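Dihydropteroate synthase 2 (Mycobacterium tuberculosis, PDB 2VP8) belongs to the dihydropteroate synthase family but probably lacks synthase activity and a role in folate metabolism, and probably binds the inhibitor dapsone. Local coordinates at residues I120-W125 with D139-T144. Numbering follows the deposited sequence.
Sequences ISVDTW and DLINDT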
loop_
_atom_site.group_PDB
_atom_site.type_symbol
_atom_site.label_atom_id
_atom_site.label_comp_id
_atom_site.label_asym_id
_atom_site.label_seq_id
_atom_site.Cartn_x
_atom_site.Cartn_y
_atom_site.Cartn_z
ATOM N N ILE B 120 0.106 -27.247 -1.124
ATOM C CA ILE B 120 1.501 -27.283 -1.539
ATOM C C ILE B 120 1.606 -27.019 -3.030
ATOM O O ILE B 120 0.883 -27.619 -3.829
ATOM C CB ILE B 120 2.158 -28.658 -1.230
ATOM C CG1 ILE B 120 2.132 -28.953 0.271
ATOM C CG2 ILE B 120 3.597 -28.703 -1.748
ATOM C CD1 ILE B 120 2.306 -30.422 0.609
ATOM N N SER B 121 2.506 -26.116 -3.407
ATOM C CA SER B 121 2.824 -25.926 -4.819
ATOM C C SER B 121 4.292 -26.208 -5.097
ATOM O O SER B 121 5.151 -26.053 -4.217
ATOM C CB SER B 121 2.447 -24.525 -5.298
ATOM O OG SER B 121 3.255 -23.536 -4.702
ATOM N N VAL B 122 4.573 -26.640 -6.316
ATOM C CA VAL B 122 5.940 -26.931 -6.710
ATOM C C VAL B 122 6.427 -25.898 -7.728
ATOM O O VAL B 122 5.776 -25.656 -8.748
ATOM C CB VAL B 122 6.104 -28.410 -7.204
ATOM C CG1 VAL B 122 5.101 -28.752 -8.297
ATOM C CG2 VAL B 122 7.533 -28.691 -7.655
ATOM N N ASP B 123 7.559 -25.271 -7.408
ATOM C CA ASP B 123 8.235 -24.340 -8.313
ATOM C C ASP B 123 9.130 -25.078 -9.329
ATOM O O ASP B 123 10.332 -25.261 -9.107
ATOM C CB ASP B 123 9.048 -23.308 -7.513
ATOM C CG ASP B 123 9.688 -22.236 -8.402
ATOM O OD1 ASP B 123 9.579 -22.321 -9.641
ATOM O OD2 ASP B 123 10.306 -21.299 -7.855
ATOM N N THR B 124 8.531 -25.497 -10.443
ATOM C CA THR B 124 9.261 -26.201 -11.496
ATOM C C THR B 124 8.731 -25.862 -12.884
ATOM O O THR B 124 7.546 -25.582 -13.056
ATOM C CB THR B 124 9.245 -27.737 -11.297
ATOM O OG1 THR B 124 10.018 -28.362 -12.329
ATOM C CG2 THR B 124 7.823 -28.288 -11.333
ATOM N N TRP B 125 9.619 -25.894 -13.870
ATOM C CA TRP B 125 9.234 -25.674 -15.257
ATOM C C TRP B 125 9.242 -26.978 -16.053
ATOM O O TRP B 125 8.748 -27.024 -17.180
ATOM C CB TRP B 125 10.154 -24.643 -15.907
ATOM C CG TRP B 125 11.606 -25.024 -15.895
ATOM C CD1 TRP B 125 12.499 -24.820 -14.882
ATOM C CD2 TRP B 125 12.336 -25.667 -16.952
ATOM N NE1 TRP B 125 13.737 -25.299 -15.239
ATOM C CE2 TRP B 125 13.667 -25.823 -16.504
ATOM C CE3 TRP B 125 11.996 -26.126 -18.232
ATOM C CZ2 TRP B 125 14.660 -26.418 -17.290
ATOM C CZ3 TRP B 125 12.985 -26.721 -19.016
ATOM C CH2 TRP B 125 14.301 -26.862 -18.540
ATOM N N ASP B 139 -0.262 -29.916 -4.850
ATOM C CA ASP B 139 -1.626 -29.655 -5.284
ATOM C C ASP B 139 -1.648 -28.703 -6.469
ATOM O O ASP B 139 -2.626 -28.648 -7.220
ATOM C CB ASP B 139 -2.429 -29.058 -4.128
ATOM C CG ASP B 139 -2.217 -29.806 -2.828
ATOM O OD1 ASP B 139 -2.627 -30.983 -2.743
ATOM O OD2 ASP B 139 -1.628 -29.229 -1.891
ATOM N N LEU B 140 -0.560 -27.963 -6.632
ATOM C CA LEU B 140 -0.504 -26.864 -7.576
ATOM C C LEU B 140 0.859 -26.847 -8.238
ATOM O O LEU B 140 1.881 -26.933 -7.562
ATOM C CB LEU B 140 -0.759 -25.544 -6.826
ATOM C CG LEU B 140 -0.641 -24.162 -7.481
ATOM C CD1 LEU B 140 -1.617 -23.993 -8.659
ATOM C CD2 LEU B 140 -0.884 -23.097 -6.448
ATOM N N ILE B 141 0.882 -26.747 -9.561
ATOM C CA ILE B 141 2.146 -26.555 -10.255
ATOM C C ILE B 141 2.365 -25.068 -10.500
ATOM O O ILE B 141 1.528 -24.387 -11.102
ATOM C CB ILE B 141 2.220 -27.329 -11.573
ATOM C CG1 ILE B 141 1.829 -28.799 -11.355
ATOM C CG2 ILE B 141 3.625 -27.207 -12.174
ATOM C CD1 ILE B 141 1.410 -29.512 -12.601
ATOM N N ASN B 142 3.488 -24.570 -9.998
ATOM C CA ASN B 142 3.873 -23.193 -10.214
ATOM C C ASN B 142 4.964 -23.122 -11.272
ATOM O O ASN B 142 6.154 -23.039 -10.951
ATOM C CB ASN B 142 4.334 -22.558 -8.907
ATOM C CG ASN B 142 4.499 -21.062 -9.013
ATOM O OD1 ASN B 142 4.092 -20.452 -10.000
ATOM N ND2 ASN B 142 5.095 -20.457 -7.989
ATOM N N ASP B 143 4.537 -23.176 -12.538
ATOM C CA ASP B 143 5.442 -23.046 -13.672
ATOM C C ASP B 143 5.985 -21.626 -13.724
ATOM O O ASP B 143 5.375 -20.726 -14.303
ATOM C CB ASP B 143 4.744 -23.422 -14.984
ATOM C CG ASP B 143 5.703 -23.467 -16.174
ATOM O OD1 ASP B 143 6.827 -22.923 -16.065
ATOM O OD2 ASP B 143 5.326 -24.045 -17.225
ATOM N N THR B 144 7.148 -21.451 -13.106
ATOM C CA THR B 144 7.768 -20.143 -12.935
ATOM C C THR B 144 8.338 -19.548 -14.243
ATOM O O THR B 144 8.729 -18.376 -14.278
ATOM C CB THR B 144 8.845 -20.198 -11.819
ATOM O OG1 THR B 144 9.209 -18.872 -11.428
ATOM C CG2 THR B 144 10.093 -20.961 -12.275
#
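Val122 lies opposite Ile141 in a parallel strand pair, the axes of the short strand segments approaching to 4.6 Å at 29°: Val122 N donates to Leu140 O (3.0 Å), and Val122 O accepts from Asn142 N (2.8 Å). At the start of the pair, Asp139 N bonds to Ile120 O at 2.8 Å, while the Asp139 carboxylate turns back to meet Ile120 N through the anti lone pair of OD2, 2.7 Å away and almost straight (177°). With CG beside its own backbone N (chi1 -46°), the Asp139 carboxylate reaches the neighbouring strand and also forms salt bridges with Arg112 and Arg35. Strand 119-123, helix 127-136 and strand 140-142 form one beta-alpha-beta unit of the TIM barrel typical of pterin-binding enzymes. On the face turned to helix 127-136, Val122 CG1 packs loosely on Ile141 CG2 (4.4 Å); Val122 touches Ala133 and Ile141 touches Cys134. On the other face, Ser121 CB lies 3.7 Å from Leu140 CB, and Ser121 OG and Asn142 ND2 both bond to Asp83 OD1. Further along, Asp123 OD1 lies obliquely against CB and CG2 of Thr144; Asp123 OD2 pairs with Arg287, and Thr144 adjoins His220, a residue probably characteristic of family members without synthase activity.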